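Local coordinates for protein serine protease inhibitor 1 (Coprinopsis cinerea, PDB 3VWC) that probably inhibits serine endopeptidases and adopts the beta-trefoil fold of the I66 inhibitor family, at residues A[35-40]-A[115-120]. Residues are numbered along the deposited sequence; the frame is centred on the assembly and turned at random.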
ATOM      1  N   VAL A  35      -1.892   6.668  -6.220  1.00 11.39           N
ATOM      2  CA  VAL A  35      -2.861   6.041  -7.101  0.50  9.79           C
ATOM      3  C   VAL A  35      -2.574   6.441  -8.546  1.00 12.77           C
ATOM      4  O   VAL A  35      -2.234   7.593  -8.811  1.00 13.56           O
ATOM      5  CB  VAL A  35      -4.323   6.337  -6.721  0.50 14.01           C
ATOM      6  CG1 VAL A  35      -4.774   5.435  -5.526  0.50 10.52           C
ATOM      7  CG2 VAL A  35      -4.537   7.806  -6.458  0.50 12.01           C
ATOM      8  N   LEU A  36      -2.576   5.459  -9.435  1.00 12.54           N
ATOM      9  CA  LEU A  36      -2.040   5.660 -10.806  1.00 13.35           C
ATOM     10  C   LEU A  36      -3.143   5.769 -11.842  1.00 16.87           C
ATOM     11  O   LEU A  36      -4.098   5.023 -11.781  1.00 16.29           O
ATOM     12  CB  LEU A  36      -1.112   4.486 -11.162  1.00 15.83           C
ATOM     13  CG  LEU A  36       0.091   4.369 -10.205  1.00 17.13           C
ATOM     14  CD1 LEU A  36       0.911   3.109 -10.457  1.00 13.38           C
ATOM     15  CD2 LEU A  36       1.020   5.595 -10.319  1.00 16.49           C
ATOM     16  N   PRO A  37      -2.947   6.622 -12.872  1.00 15.91           N
ATOM     17  CA  PRO A  37      -3.808   6.495 -14.051  1.00 20.39           C
ATOM     18  C   PRO A  37      -3.699   5.106 -14.685  1.00 20.76           C
ATOM     19  O   PRO A  37      -2.616   4.492 -14.666  1.00 21.10           O
ATOM     20  CB  PRO A  37      -3.225   7.542 -15.016  1.00 18.90           C
ATOM     21  CG  PRO A  37      -2.351   8.449 -14.198  1.00 18.68           C
ATOM     22  CD  PRO A  37      -1.811   7.525 -13.106  1.00 18.05           C
ATOM     23  N   GLU A  38      -4.804   4.621 -15.256  1.00 23.04           N
ATOM     24  CA  GLU A  38      -4.805   3.418 -16.076  1.00 26.62           C
ATOM     25  C   GLU A  38      -3.704   3.440 -17.138  1.00 30.53           C
ATOM     26  O   GLU A  38      -3.089   2.416 -17.424  1.00 29.70           O
ATOM     27  CB  GLU A  38      -6.166   3.229 -16.752  1.00 28.28           C
ATOM     28  CG  GLU A  38      -7.268   2.656 -15.842  1.00 30.91           C
ATOM     29  CD  GLU A  38      -6.901   1.326 -15.167  1.00 37.84           C
ATOM     30  OE1 GLU A  38      -6.329   1.350 -14.048  1.00 32.08           O
ATOM     31  OE2 GLU A  38      -7.273   0.257 -15.703  1.00 44.53           O
ATOM     32  N   ASP A  39      -3.453   4.613 -17.710  1.00 30.31           N
ATOM     33  CA  ASP A  39      -2.474   4.724 -18.785  1.00 31.76           C
ATOM     34  C   ASP A  39      -1.061   5.029 -18.313  1.00 32.51           C
ATOM     35  O   ASP A  39      -0.179   5.322 -19.123  1.00 36.73           O
ATOM     36  CB  ASP A  39      -2.943   5.739 -19.848  1.00 33.09           C
ATOM     37  CG  ASP A  39      -2.707   7.195 -19.435  1.00 38.20           C
ATOM     38  OD1 ASP A  39      -2.421   7.472 -18.248  1.00 37.46           O
ATOM     39  OD2 ASP A  39      -2.825   8.077 -20.315  1.00 39.44           O
ATOM     40  N   ASN A  40      -0.834   4.923 -17.009  1.00 30.43           N
ATOM     41  CA  ASN A  40       0.465   5.217 -16.442  1.00 29.67           C
ATOM     42  C   ASN A  40       0.674   4.426 -15.146  1.00 30.17           C
ATOM     43  O   ASN A  40       0.782   5.029 -14.065  1.00 30.61           O
ATOM     44  CB  ASN A  40       0.595   6.730 -16.199  1.00 28.41           C
ATOM     45  CG  ASN A  40       1.984   7.139 -15.744  1.00 32.38           C
ATOM     46  OD1 ASN A  40       2.179   8.245 -15.222  1.00 36.74           O
ATOM     47  ND2 ASN A  40       2.957   6.252 -15.937  1.00 28.75           N
ATOM     48  N   GLU A 115      -7.357  12.071  -6.281  1.00  9.92           N
ATOM     49  CA  GLU A 115      -7.148  12.192  -7.712  1.00 11.95           C
ATOM     50  C   GLU A 115      -6.045  11.248  -8.236  1.00 11.79           C
ATOM     51  O   GLU A 115      -5.149  10.776  -7.486  1.00 11.67           O
ATOM     52  CB  GLU A 115      -6.709  13.641  -7.998  1.00 10.80           C
ATOM     53  CG  GLU A 115      -7.711  14.683  -7.633  1.00 15.77           C
ATOM     54  CD  GLU A 115      -7.231  16.083  -8.055  1.00 18.23           C
ATOM     55  OE1 GLU A 115      -7.929  16.691  -8.869  1.00 24.13           O
ATOM     56  OE2 GLU A 115      -6.138  16.538  -7.642  1.00 21.10           O
ATOM     57  N   GLU A 116      -6.019  11.067  -9.556  1.00 11.00           N
ATOM     58  CA  GLU A 116      -4.918  10.338 -10.159  1.00 14.50           C
ATOM     59  C   GLU A 116      -3.603  11.024  -9.833  1.00 10.39           C
ATOM     60  O   GLU A 116      -3.523  12.258  -9.819  1.00 13.16           O
ATOM     61  CB  GLU A 116      -5.132  10.234 -11.683  1.00 14.01           C
ATOM     62  CG  GLU A 116      -6.305   9.363 -12.000  1.00 15.93           C
ATOM     63  CD  GLU A 116      -6.561   9.140 -13.484  1.00 25.83           C
ATOM     64  OE1 GLU A 116      -5.850   9.744 -14.314  1.00 27.33           O
ATOM     65  OE2 GLU A 116      -7.509   8.380 -13.795  1.00 29.92           O
ATOM     66  N   LEU A 117      -2.593  10.192  -9.513  1.00 11.33           N
ATOM     67  CA  LEU A 117      -1.238  10.624  -9.074  1.00 14.14           C
ATOM     68  C   LEU A 117      -1.150  11.077  -7.607  1.00 10.46           C
ATOM     69  O   LEU A 117      -0.065  11.360  -7.094  1.00 12.59           O
ATOM     70  CB  LEU A 117      -0.579  11.662 -10.035  1.00 13.14           C
ATOM     71  CG  LEU A 117      -0.365  11.144 -11.459  1.00 14.59           C
ATOM     72  CD1 LEU A 117       0.124  12.276 -12.396  1.00 21.71           C
ATOM     73  CD2 LEU A 117       0.630  10.002 -11.488  1.00 16.43           C
ATOM     74  N   GLN A 118      -2.278  11.104  -6.904  1.00 11.30           N
ATOM     75  CA  GLN A 118      -2.258  11.571  -5.524  1.00 10.42           C
ATOM     76  C   GLN A 118      -1.561  10.520  -4.657  1.00  9.84           C
ATOM     77  O   GLN A 118      -1.768   9.310  -4.878  1.00 12.18           O
ATOM     78  CB  GLN A 118      -3.684  11.825  -5.031  1.00  9.36           C
ATOM     79  CG  GLN A 118      -3.689  12.503  -3.660  1.00 11.25           C
ATOM     80  CD  GLN A 118      -5.061  12.987  -3.250  1.00  9.06           C
ATOM     81  OE1 GLN A 118      -5.865  13.404  -4.115  1.00  9.60           O
ATOM     82  NE2 GLN A 118      -5.317  13.022  -1.965  1.00 10.60           N
ATOM     83  N   GLN A 119      -0.824  10.988  -3.633  1.00 10.12           N
ATOM     84  CA  GLN A 119      -0.023  10.076  -2.759  1.00  9.00           C
ATOM     85  C   GLN A 119      -0.890   9.293  -1.772  1.00  8.56           C
ATOM     86  O   GLN A 119      -1.819   9.840  -1.165  1.00  9.40           O
ATOM     87  CB  GLN A 119       1.036  10.866  -2.004  1.00  8.59           C
ATOM     88  CG  GLN A 119       2.019   9.947  -1.289  1.00  8.30           C
ATOM     89  CD  GLN A 119       3.223  10.657  -0.726  1.00 14.24           C
ATOM     90  OE1 GLN A 119       4.198  10.005  -0.310  1.00 14.24           O
ATOM     91  NE2 GLN A 119       3.203  11.965  -0.739  1.00 11.01           N
ATOM     92  N   VAL A 120      -0.557   8.018  -1.593  1.00  9.30           N
ATOM     93  CA  VAL A 120      -1.188   7.202  -0.562  1.00  7.51           C
ATOM     94  C   VAL A 120      -0.772   7.707   0.820  1.00 10.13           C
ATOM     95  O   VAL A 120       0.362   8.140   1.037  1.00  8.77           O
ATOM     96  CB  VAL A 120      -0.764   5.740  -0.781  1.00  7.81           C
ATOM     97  CG1 VAL A 120      -1.313   4.836   0.343  1.00  8.99           C
ATOM     98  CG2 VAL A 120      -1.276   5.238  -2.128  1.00  7.89           C
TER
HETATM   99  O   HOH W   1      -7.032   6.469 -15.287  1.00 32.46           O
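With CG anti to its own carbonyl carbon (chi1 -68°) and the chain extended from there on, Glu116 reaches out over the Pro37 ring, and Leu117, with much the same first torsion, brings CD2 round to the ring's CD, 3.8 Å from it. Glu116 OE1 lies over one face of the ring, off centre toward CB and CG and 3.5 Å from Pro37 CB, a van der Waals contact. A water donates to Glu116 OE2 and accepts the N-H of Glu38, linking the carboxylate to the Pro37–Asn40 type I turn. Two backbone hydrogen bonds join Val35 to the other loop. Its N donates to Gln118 O at 3.0 Å, and its O receives Leu117 N at 2.7 Å, a more bent bond (141° at the hydrogen). In this beta-trefoil, Val35 belongs to the strand 31-35, and the loop between strands 107-109 and 121-123 folds against it through the type II turn Glu115–Gln118. Leu117 occupies a positive-phi position of that turn (78°), and its O takes a bond from Arg34. In the conformer modelled here, Val35 CG2 packs against the turn's backbone at Glu115 O. Across the turn, the extended side chain of Gln118 carries OE1 to Glu115 N, 2.9 Å away, the donor lying well above the amide plane.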